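Local coordinates for Glyco_hydro_cc domain-containing protein (PDB 6UBC), which binds oligosaccharides, probably related to beta-1,3-glucan, as a subgroup VII member of glycoside hydrolase family 128, at residues S335-I343 with D354-Y362; Q386-V397 with E431-I440. All blocks are in the same frame, centred on the assembly; numbering follows the deposited sequence.

Contact 1: residues S335-I343 with D354-Y362; sequences SWDITNLHI and DIDYYYNTY
W336, in the loop leading into strand 339-343, presents the edge of its six-membered ring to a face of the Y362 ring, at one end of the contact of that strand with helix 354-362 in a beta-alpha-beta unit of the (beta/alpha)8 barrel. The axes run nearly antiparallel, at 162° and 9.7 Å, as expected when a helix returns along the outside of the strand it follows. The aromatic pair is T-shaped: centroids lie 5.1 Å apart, the planes meet at 64°, and W336 CZ2 stands over the centre of the Y362 ring, 3.8 Å from Y362 CD1. W336 CG sits between its backbone N and carbonyl carbon (chi1 59°), a placing that swings the indole toward the helix. The indole also packs against L325 and S329 of helix 324-331, and K364 adds a cation-pi contact.

Further along the strand, L341 and Y358 run past each other in opposite senses. The branch CD1 of L341 comes within 3.6 Å of Y358 CG, approaching the ring obliquely, while T339 CG2 meets the CD1 side of the same ring from a crossing direction. Y358 carries its hydroxyl beyond this apolar patch to the carbonyl of Q316. At the other end of the contact I343 lies alongside D354, with CG1 3.5 Å from D354 OD2, a contact of hydrocarbon with a carboxylate oxygen; I343 CD1 turns to I355 CG1.

Near W336, the T339 hydroxyl accepts a hydrogen bond from the indole N-H: W336 NE1 to T339 OG1 is 2.9 Å, only slightly tilted from the ring plane. A water 2.7 Å from T339 OG1 continues the chain by donating to Y358 O at 3.0 Å.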
loop_
_atom_site.group_PDB
_atom_site.type_symbol
_atom_site.label_atom_id
_atom_site.label_comp_id
_atom_site.label_asym_id
_atom_site.label_seq_id
_atom_site.Cartn_x
_atom_site.Cartn_y
_atom_site.Cartn_z
ATOM N N SER A 335 2.159 -18.422 -0.237
ATOM C CA SER A 335 2.432 -17.256 0.648
ATOM C C SER A 335 2.639 -16.016 -0.229
ATOM O O SER A 335 2.736 -16.114 -1.484
ATOM C CB SER A 335 3.542 -17.437 1.679
ATOM O OG SER A 335 3.440 -16.379 2.712
ATOM N N TRP A 336 2.748 -14.877 0.419
ATOM C CA TRP A 336 3.068 -13.635 -0.291
ATOM C C TRP A 336 4.589 -13.499 -0.428
ATOM O O TRP A 336 5.338 -14.162 0.363
ATOM C CB TRP A 336 2.453 -12.445 0.414
ATOM C CG TRP A 336 2.896 -12.244 1.836
ATOM C CD1 TRP A 336 3.967 -11.509 2.236
ATOM C CD2 TRP A 336 2.199 -12.629 3.018
ATOM N NE1 TRP A 336 4.003 -11.445 3.584
ATOM C CE2 TRP A 336 2.909 -12.097 4.099
ATOM C CE3 TRP A 336 1.035 -13.337 3.275
ATOM C CZ2 TRP A 336 2.519 -12.314 5.405
ATOM C CZ3 TRP A 336 0.655 -13.556 4.582
ATOM C CH2 TRP A 336 1.409 -13.067 5.632
ATOM N N ASP A 337 5.005 -12.621 -1.342
ATOM C CA ASP A 337 6.438 -12.267 -1.517
ATOM C C ASP A 337 6.797 -11.077 -0.627
ATOM O O ASP A 337 7.916 -11.020 -0.118
ATOM C CB ASP A 337 6.709 -11.971 -2.981
ATOM C CG ASP A 337 6.413 -13.119 -3.883
ATOM O OD1 ASP A 337 6.969 -14.151 -3.631
ATOM O OD2 ASP A 337 5.658 -12.960 -4.831
ATOM N N ILE A 338 5.861 -10.128 -0.519
ATOM C CA ILE A 338 6.065 -8.779 0.082
ATOM C C ILE A 338 4.966 -8.509 1.115
ATOM O O ILE A 338 3.804 -8.667 0.777
ATOM C CB ILE A 338 6.167 -7.702 -1.006
ATOM C CG1 ILE A 338 7.437 -7.910 -1.850
ATOM C CG2 ILE A 338 6.105 -6.312 -0.400
ATOM C CD1 ILE A 338 7.501 -7.021 -3.021
ATOM N N THR A 339 5.376 -8.166 2.334
ATOM C CA THR A 339 4.466 -7.881 3.465
ATOM C C THR A 339 4.007 -6.427 3.265
ATOM O O THR A 339 4.833 -5.533 3.085
ATOM C CB THR A 339 5.107 -8.088 4.831
ATOM O OG1 THR A 339 5.701 -9.387 4.841
ATOM C CG2 THR A 339 4.088 -7.972 5.942
ATOM N N ASN A 340 2.694 -6.246 3.291
ATOM C CA ASN A 340 2.010 -4.978 3.000
ATOM C C ASN A 340 1.706 -4.278 4.306
ATOM O O ASN A 340 0.899 -4.862 5.101
ATOM C CB ASN A 340 0.704 -5.284 2.260
ATOM C CG ASN A 340 -0.068 -4.072 1.797
ATOM O OD1 ASN A 340 0.261 -2.955 2.168
ATOM N ND2 ASN A 340 -1.122 -4.308 0.993
ATOM N N LEU A 341 2.187 -3.052 4.495
ATOM C CA LEU A 341 1.857 -2.251 5.684
ATOM C C LEU A 341 1.036 -1.017 5.282
ATOM O O LEU A 341 1.318 -0.381 4.225
ATOM C CB LEU A 341 3.138 -1.767 6.381
ATOM C CG LEU A 341 3.756 -2.747 7.375
ATOM C CD1 LEU A 341 4.061 -4.077 6.739
ATOM C CD2 LEU A 341 5.027 -2.129 8.029
ATOM N N HIS A 342 0.178 -0.619 6.216
ATOM C CA HIS A 342 -0.461 0.715 6.294
ATOM C C HIS A 342 0.104 1.319 7.566
ATOM O O HIS A 342 -0.053 0.726 8.646
ATOM C CB HIS A 342 -2.001 0.558 6.329
ATOM C CG HIS A 342 -2.539 0.291 4.971
ATOM N ND1 HIS A 342 -3.880 0.206 4.738
ATOM C CD2 HIS A 342 -1.898 0.057 3.820
ATOM C CE1 HIS A 342 -4.034 -0.092 3.473
ATOM N NE2 HIS A 342 -2.834 -0.203 2.851
ATOM N N ILE A 343 0.749 2.477 7.430
ATOM C CA ILE A 343 1.345 3.144 8.602
ATOM C C ILE A 343 0.595 4.444 8.850
ATOM O O ILE A 343 0.666 5.352 8.001
ATOM C CB ILE A 343 2.839 3.341 8.387
ATOM C CG1 ILE A 343 3.527 1.981 8.250
ATOM C CG2 ILE A 343 3.468 4.100 9.532
ATOM C CD1 ILE A 343 5.041 2.082 8.077
ATOM N N ASP A 354 5.884 -0.339 13.613
ATOM C CA ASP A 354 5.161 -1.116 12.568
ATOM C C ASP A 354 6.150 -1.955 11.756
ATOM O O ASP A 354 5.889 -3.166 11.537
ATOM C CB ASP A 354 4.343 -0.219 11.638
ATOM C CG ASP A 354 3.084 0.416 12.221
ATOM O OD1 ASP A 354 2.641 0.032 13.345
ATOM O OD2 ASP A 354 2.525 1.303 11.525
ATOM N N ILE A 355 7.236 -1.322 11.275
ATOM C CA ILE A 355 8.196 -2.027 10.388
ATOM C C ILE A 355 8.843 -3.165 11.174
ATOM O O ILE A 355 8.892 -4.320 10.688
ATOM C CB ILE A 355 9.226 -1.087 9.775
ATOM C CG1 ILE A 355 8.584 0.005 8.934
ATOM C CG2 ILE A 355 10.224 -1.939 8.998
ATOM C CD1 ILE A 355 9.572 1.041 8.585
ATOM N N ASP A 356 9.235 -2.880 12.412
ATOM C CA ASP A 356 9.818 -3.931 13.286
ATOM C C ASP A 356 8.852 -5.100 13.431
ATOM O O ASP A 356 9.278 -6.280 13.323
ATOM C CB ASP A 356 10.200 -3.389 14.652
ATOM C CG ASP A 356 11.381 -2.448 14.689
ATOM O OD1 ASP A 356 12.087 -2.308 13.702
ATOM O OD2 ASP A 356 11.555 -1.855 15.713
ATOM N N TYR A 357 7.580 -4.850 13.771
ATOM C CA TYR A 357 6.640 -5.945 14.036
ATOM C C TYR A 357 6.578 -6.851 12.801
ATOM O O TYR A 357 6.685 -8.128 12.907
ATOM C CB TYR A 357 5.261 -5.441 14.470
ATOM C CG TYR A 357 4.302 -6.592 14.540
ATOM C CD1 TYR A 357 4.335 -7.504 15.575
ATOM C CD2 TYR A 357 3.491 -6.896 13.461
ATOM C CE1 TYR A 357 3.538 -8.630 15.580
ATOM C CE2 TYR A 357 2.710 -8.033 13.446
ATOM C CZ TYR A 357 2.722 -8.909 14.521
ATOM O OH TYR A 357 1.972 -10.048 14.484
ATOM N N TYR A 358 6.368 -6.256 11.626
ATOM C CA TYR A 358 6.108 -7.031 10.402
ATOM C C TYR A 358 7.377 -7.720 9.903
ATOM O O TYR A 358 7.226 -8.865 9.367
ATOM C CB TYR A 358 5.384 -6.194 9.347
ATOM C CG TYR A 358 3.932 -6.027 9.726
ATOM C CD1 TYR A 358 3.028 -7.068 9.557
ATOM C CD2 TYR A 358 3.476 -4.888 10.348
ATOM C CE1 TYR A 358 1.693 -6.948 9.900
ATOM C CE2 TYR A 358 2.137 -4.723 10.686
ATOM C CZ TYR A 358 1.238 -5.757 10.463
ATOM O OH TYR A 358 -0.078 -5.645 10.819
ATOM N N TYR A 359 8.534 -7.068 10.027
ATOM C CA TYR A 359 9.820 -7.681 9.629
ATOM C C TYR A 359 10.206 -8.810 10.609
ATOM O O TYR A 359 10.488 -9.953 10.176
ATOM C CB TYR A 359 10.940 -6.657 9.454
ATOM C CG TYR A 359 12.028 -7.274 8.620
ATOM C CD1 TYR A 359 11.853 -7.383 7.231
ATOM C CD2 TYR A 359 13.121 -7.892 9.195
ATOM C CE1 TYR A 359 12.823 -7.968 6.434
ATOM C CE2 TYR A 359 14.075 -8.532 8.422
ATOM C CZ TYR A 359 13.918 -8.565 7.048
ATOM O OH TYR A 359 14.875 -9.118 6.251
ATOM N N ASN A 360 10.083 -8.572 11.913
ATOM C CA ASN A 360 10.424 -9.614 12.916
ATOM C C ASN A 360 9.499 -10.810 12.759
ATOM O O ASN A 360 9.955 -11.930 12.886
ATOM C CB ASN A 360 10.375 -9.051 14.336
ATOM C CG ASN A 360 11.489 -8.067 14.558
ATOM O OD1 ASN A 360 12.429 -8.028 13.784
ATOM N ND2 ASN A 360 11.400 -7.266 15.598
ATOM N N THR A 361 8.228 -10.619 12.432
ATOM C CA THR A 361 7.256 -11.726 12.335
ATOM C C THR A 361 7.441 -12.541 11.058
ATOM O O THR A 361 7.387 -13.802 11.174
ATOM C CB THR A 361 5.815 -11.245 12.571
ATOM O OG1 THR A 361 5.707 -10.543 13.808
ATOM C CG2 THR A 361 4.795 -12.344 12.634
ATOM N N TYR A 362 7.637 -11.939 9.889
ATOM C CA TYR A 362 7.595 -12.657 8.584
ATOM C C TYR A 362 8.953 -12.727 7.873
ATOM O O TYR A 362 9.110 -13.556 7.032
ATOM C CB TYR A 362 6.530 -12.037 7.697
ATOM C CG TYR A 362 5.177 -12.223 8.325
ATOM C CD1 TYR A 362 4.591 -13.478 8.352
ATOM C CD2 TYR A 362 4.494 -11.167 8.920
ATOM C CE1 TYR A 362 3.362 -13.702 8.966
ATOM C CE2 TYR A 362 3.254 -11.384 9.547
ATOM C CZ TYR A 362 2.669 -12.647 9.561
ATOM O OH TYR A 362 1.472 -12.925 10.209
HETATM O O HOH W 1 7.875 -9.093 6.471
#

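Contact 2: residues Q386-V397 with E431-I440; sequences QSEINTFINDIV and ESGQTYLTAI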
loop_
_atom_site.group_PDB
_atom_site.type_symbol
_atom_site.label_atom_id
_atom_site.label_comp_id
_atom_site.label_asym_id
_atom_site.label_seq_id
_atom_site.Cartn_x
_atom_site.Cartn_y
_atom_site.Cartn_z
ATOM N N GLN A 386 -0.240 21.733 9.600
ATOM C CA GLN A 386 0.541 21.622 8.338
ATOM C C GLN A 386 2.038 21.475 8.654
ATOM O O GLN A 386 2.708 20.702 7.953
ATOM C CB GLN A 386 0.326 22.836 7.426
ATOM C CG GLN A 386 1.012 22.707 6.072
ATOM C CD GLN A 386 0.449 21.554 5.275
ATOM O OE1 GLN A 386 -0.760 21.493 5.062
ATOM N NE2 GLN A 386 1.304 20.619 4.852
ATOM N N SER A 387 2.540 22.248 9.624
ATOM C CA SER A 387 3.971 22.244 9.988
ATOM C C SER A 387 4.375 20.844 10.484
ATOM O O SER A 387 5.358 20.208 10.000
ATOM C CB SER A 387 4.188 23.293 11.024
ATOM O OG SER A 387 5.562 23.315 11.221
ATOM N N GLU A 388 3.558 20.260 11.348
ATOM C CA GLU A 388 3.838 18.888 11.836
ATOM C C GLU A 388 3.733 17.917 10.667
ATOM O O GLU A 388 4.554 16.966 10.633
ATOM C CB GLU A 388 2.779 18.534 12.900
ATOM C CG GLU A 388 2.843 17.126 13.468
ATOM C CD GLU A 388 1.637 16.692 14.337
ATOM O OE1 GLU A 388 0.627 17.456 14.377
ATOM O OE2 GLU A 388 1.691 15.584 14.981
ATOM N N ILE A 389 2.736 18.081 9.771
ATOM C CA ILE A 389 2.596 17.212 8.567
ATOM C C ILE A 389 3.851 17.255 7.716
ATOM O O ILE A 389 4.288 16.205 7.301
ATOM C CB ILE A 389 1.330 17.573 7.763
ATOM C CG1 ILE A 389 0.115 17.026 8.519
ATOM C CG2 ILE A 389 1.377 17.092 6.339
ATOM C CD1 ILE A 389 -1.224 17.636 8.119
ATOM N N ASN A 390 4.350 18.442 7.426
ATOM C CA ASN A 390 5.557 18.605 6.584
ATOM C C ASN A 390 6.733 17.847 7.218
ATOM O O ASN A 390 7.452 17.144 6.499
ATOM C CB ASN A 390 5.915 20.066 6.362
ATOM C CG ASN A 390 4.934 20.804 5.504
ATOM O OD1 ASN A 390 4.185 20.209 4.705
ATOM N ND2 ASN A 390 4.913 22.103 5.680
ATOM N N THR A 391 6.934 18.015 8.523
ATOM C CA THR A 391 8.037 17.355 9.262
ATOM C C THR A 391 7.913 15.835 9.165
ATOM O O THR A 391 8.922 15.130 8.855
ATOM C CB THR A 391 8.106 17.796 10.716
ATOM O OG1 THR A 391 8.266 19.215 10.711
ATOM C CG2 THR A 391 9.215 17.072 11.423
ATOM N N PHE A 392 6.694 15.364 9.330
ATOM C CA PHE A 392 6.365 13.930 9.221
ATOM C C PHE A 392 6.716 13.417 7.836
ATOM O O PHE A 392 7.323 12.354 7.772
ATOM C CB PHE A 392 4.903 13.684 9.573
ATOM C CG PHE A 392 4.538 12.236 9.540
ATOM C CD1 PHE A 392 4.738 11.455 10.657
ATOM C CD2 PHE A 392 3.898 11.691 8.424
ATOM C CE1 PHE A 392 4.303 10.140 10.674
ATOM C CE2 PHE A 392 3.483 10.383 8.427
ATOM C CZ PHE A 392 3.740 9.585 9.538
ATOM N N ILE A 393 6.263 14.096 6.784
ATOM C CA ILE A 393 6.488 13.605 5.399
ATOM C C ILE A 393 8.010 13.567 5.181
ATOM O O ILE A 393 8.515 12.573 4.641
ATOM C CB ILE A 393 5.770 14.512 4.367
ATOM C CG1 ILE A 393 4.238 14.348 4.411
ATOM C CG2 ILE A 393 6.311 14.201 2.997
ATOM C CD1 ILE A 393 3.465 15.494 3.773
ATOM N N ASN A 394 8.716 14.620 5.566
ATOM C CA ASN A 394 10.188 14.725 5.299
ATOM C C ASN A 394 10.912 13.610 6.062
ATOM O O ASN A 394 11.710 12.858 5.425
ATOM C CB ASN A 394 10.694 16.108 5.679
ATOM C CG ASN A 394 10.284 17.148 4.650
ATOM O OD1 ASN A 394 10.332 16.891 3.437
ATOM N ND2 ASN A 394 10.023 18.359 5.118
ATOM N N ASP A 395 10.508 13.400 7.326
ATOM C CA ASP A 395 11.090 12.392 8.219
ATOM C C ASP A 395 10.830 10.992 7.677
ATOM O O ASP A 395 11.742 10.138 7.720
ATOM C CB ASP A 395 10.580 12.495 9.649
ATOM C CG ASP A 395 11.117 13.664 10.482
ATOM O OD1 ASP A 395 12.057 14.310 10.042
ATOM O OD2 ASP A 395 10.568 13.905 11.561
ATOM N N ILE A 396 9.592 10.678 7.295
ATOM C CA ILE A 396 9.228 9.290 6.959
ATOM C C ILE A 396 9.883 8.934 5.616
ATOM O O ILE A 396 10.287 7.759 5.401
ATOM C CB ILE A 396 7.682 9.071 6.998
ATOM C CG1 ILE A 396 7.413 7.585 7.259
ATOM C CG2 ILE A 396 6.965 9.581 5.753
ATOM C CD1 ILE A 396 5.934 7.229 7.405
ATOM N N VAL A 397 9.965 9.883 4.694
ATOM C CA VAL A 397 10.600 9.602 3.372
ATOM C C VAL A 397 12.089 9.281 3.582
ATOM O O VAL A 397 12.542 8.214 3.076
ATOM C CB VAL A 397 10.357 10.739 2.382
ATOM C CG1 VAL A 397 11.315 10.610 1.182
ATOM C CG2 VAL A 397 8.882 10.789 1.935
ATOM N N GLU A 431 0.219 22.018 -0.499
ATOM C CA GLU A 431 1.502 22.110 0.232
ATOM C C GLU A 431 1.952 20.674 0.621
ATOM O O GLU A 431 3.177 20.323 0.539
ATOM C CB GLU A 431 1.313 22.993 1.462
ATOM C CG GLU A 431 2.587 23.058 2.291
ATOM C CD GLU A 431 2.602 24.147 3.332
ATOM O OE1 GLU A 431 1.649 24.946 3.405
ATOM O OE2 GLU A 431 3.559 24.197 4.092
ATOM N N SER A 432 1.061 19.867 1.193
ATOM C CA SER A 432 1.457 18.496 1.589
ATOM C C SER A 432 1.933 17.720 0.371
ATOM O O SER A 432 2.975 17.021 0.490
ATOM C CB SER A 432 0.375 17.730 2.329
ATOM O OG SER A 432 0.081 18.371 3.554
ATOM N N GLY A 433 1.205 17.776 -0.739
ATOM C CA GLY A 433 1.612 17.128 -2.004
ATOM C C GLY A 433 3.014 17.558 -2.433
ATOM O O GLY A 433 3.876 16.690 -2.844
ATOM N N GLN A 434 3.267 18.862 -2.365
ATOM C CA GLN A 434 4.592 19.435 -2.721
ATOM C C GLN A 434 5.672 18.971 -1.749
ATOM O O GLN A 434 6.782 18.750 -2.205
ATOM C CB GLN A 434 4.482 20.957 -2.699
ATOM C CG GLN A 434 3.568 21.464 -3.771
ATOM C CD GLN A 434 3.418 22.970 -3.711
ATOM O OE1 GLN A 434 4.394 23.700 -3.450
ATOM N NE2 GLN A 434 2.206 23.413 -4.066
ATOM N N THR A 435 5.373 18.834 -0.457
ATOM C CA THR A 435 6.396 18.387 0.512
ATOM C C THR A 435 6.764 16.944 0.121
ATOM O O THR A 435 7.948 16.604 0.122
ATOM C CB THR A 435 5.919 18.394 1.967
ATOM O OG1 THR A 435 5.612 19.752 2.305
ATOM C CG2 THR A 435 6.974 17.846 2.899
ATOM N N TYR A 436 5.774 16.111 -0.196
ATOM C CA TYR A 436 6.114 14.725 -0.584
ATOM C C TYR A 436 6.973 14.764 -1.861
ATOM O O TYR A 436 7.993 14.065 -1.934
ATOM C CB TYR A 436 4.858 13.895 -0.882
ATOM C CG TYR A 436 5.126 12.451 -1.220
ATOM C CD1 TYR A 436 5.676 11.591 -0.293
ATOM C CD2 TYR A 436 4.656 11.901 -2.408
ATOM C CE1 TYR A 436 5.827 10.249 -0.568
ATOM C CE2 TYR A 436 4.831 10.560 -2.708
ATOM C CZ TYR A 436 5.423 9.721 -1.784
ATOM O OH TYR A 436 5.572 8.368 -2.026
ATOM N N LEU A 437 6.540 15.537 -2.852
ATOM C CA LEU A 437 7.255 15.583 -4.164
ATOM C C LEU A 437 8.704 16.016 -3.906
ATOM O O LEU A 437 9.622 15.403 -4.479
ATOM C CB LEU A 437 6.524 16.448 -5.176
ATOM C CG LEU A 437 7.227 16.662 -6.546
ATOM C CD1 LEU A 437 7.583 15.363 -7.178
ATOM C CD2 LEU A 437 6.397 17.542 -7.478
ATOM N N THR A 438 8.920 17.066 -3.147
ATOM C CA THR A 438 10.275 17.574 -2.866
ATOM C C THR A 438 11.102 16.528 -2.145
ATOM O O THR A 438 12.245 16.331 -2.528
ATOM C CB THR A 438 10.226 18.867 -2.054
ATOM O OG1 THR A 438 9.523 19.825 -2.845
ATOM C CG2 THR A 438 11.616 19.348 -1.753
ATOM N N ALA A 439 10.539 15.873 -1.152
ATOM C CA ALA A 439 11.254 14.833 -0.381
ATOM C C ALA A 439 11.642 13.675 -1.315
ATOM O O ALA A 439 12.820 13.259 -1.290
ATOM C CB ALA A 439 10.413 14.387 0.787
ATOM N N ILE A 440 10.756 13.150 -2.157
ATOM C CA ILE A 440 11.113 11.939 -2.919
ATOM C C ILE A 440 12.072 12.388 -4.036
ATOM O O ILE A 440 12.874 11.586 -4.446
ATOM C CB ILE A 440 9.876 11.225 -3.442
ATOM C CG1 ILE A 440 9.081 12.041 -4.475
ATOM C CG2 ILE A 440 8.975 10.806 -2.294
ATOM C CD1 ILE A 440 7.960 11.258 -5.104
HETATM O O HOH W 2 -1.539 20.895 2.368
HETATM O O HOH W 3 10.065 18.175 1.285
#
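The amide of Q386 reaches across to S432, and both N-H groups of its NE2 are used: one on S432 OG at 2.9 Å, nearly straight at 170°, the other on N390 OD1 in its own helix. Both acceptors lie close to the Q386 amide plane, which fixes the rotation of that amide. The bend at chi2 turns the amide across to S432, whose OG also bonds E420 O. N390 OD1 lies 2.8 Å from T435 OG1 as well, so it is approached by both Q386 NE2 and the T435 hydroxyl.

Beyond it the packing becomes apolar and tight. I393 CG2 sits near the plane of the Y436 ring, at its edge, and is 3.6 Å from Y436 CA; V397 splits its two methyls, CG2 going obliquely to the Y436 ring and CG1 to A439 CB at 3.9 Å. Parallel helices on the outer layer of the (beta/alpha)8 barrel meet here, their axes 9.1 Å apart and crossing at -24°. Both pack on strand 406-411: I393 touches Y411 and V397 Y409, while Y436 meets Y409 too and sends its hydroxyl to G205 O on the first barrel strand.

The solvent side is built differently, from polar ends. E431, extended beyond CG, lays its carboxylate over Q386, the two flat groups stacked with planes 24° apart and E431 CD 3.5 Å from Q386 CG. N390 ND2 donates to E431 OE2 at 3.0 Å, meeting it on the anti side and well out of the carboxylate plane. N394 rests its amide across T435 CG2, N394 OD1 to T435 CG2 being 3.5 Å, and beside it a water donates to T435 O.

Read from the N terminus, the chain first closes contact 1: strand 339-345 leads through a short connection into helix 348-362, which folds back over it. Strand 366-375 follows, pairing antiparallel with strand 381-382, and the C373-C383 disulfide closes that turn; helix 386-402 then begins contact 2. That contact closes a longer loop holding strand 406-411 and the hairpin 424-429 before helix 431-441. The two are in series, neither nested nor crossed. The centres of contact 1 and contact 2 are about 24 Å apart, and the nearest atoms of contact 1 and contact 2 about 5 Å apart. F392 and I396, on M348 of helix 348-362, join the two neighbourhoods; contact 2 ties the last helix of the barrel to its predecessor.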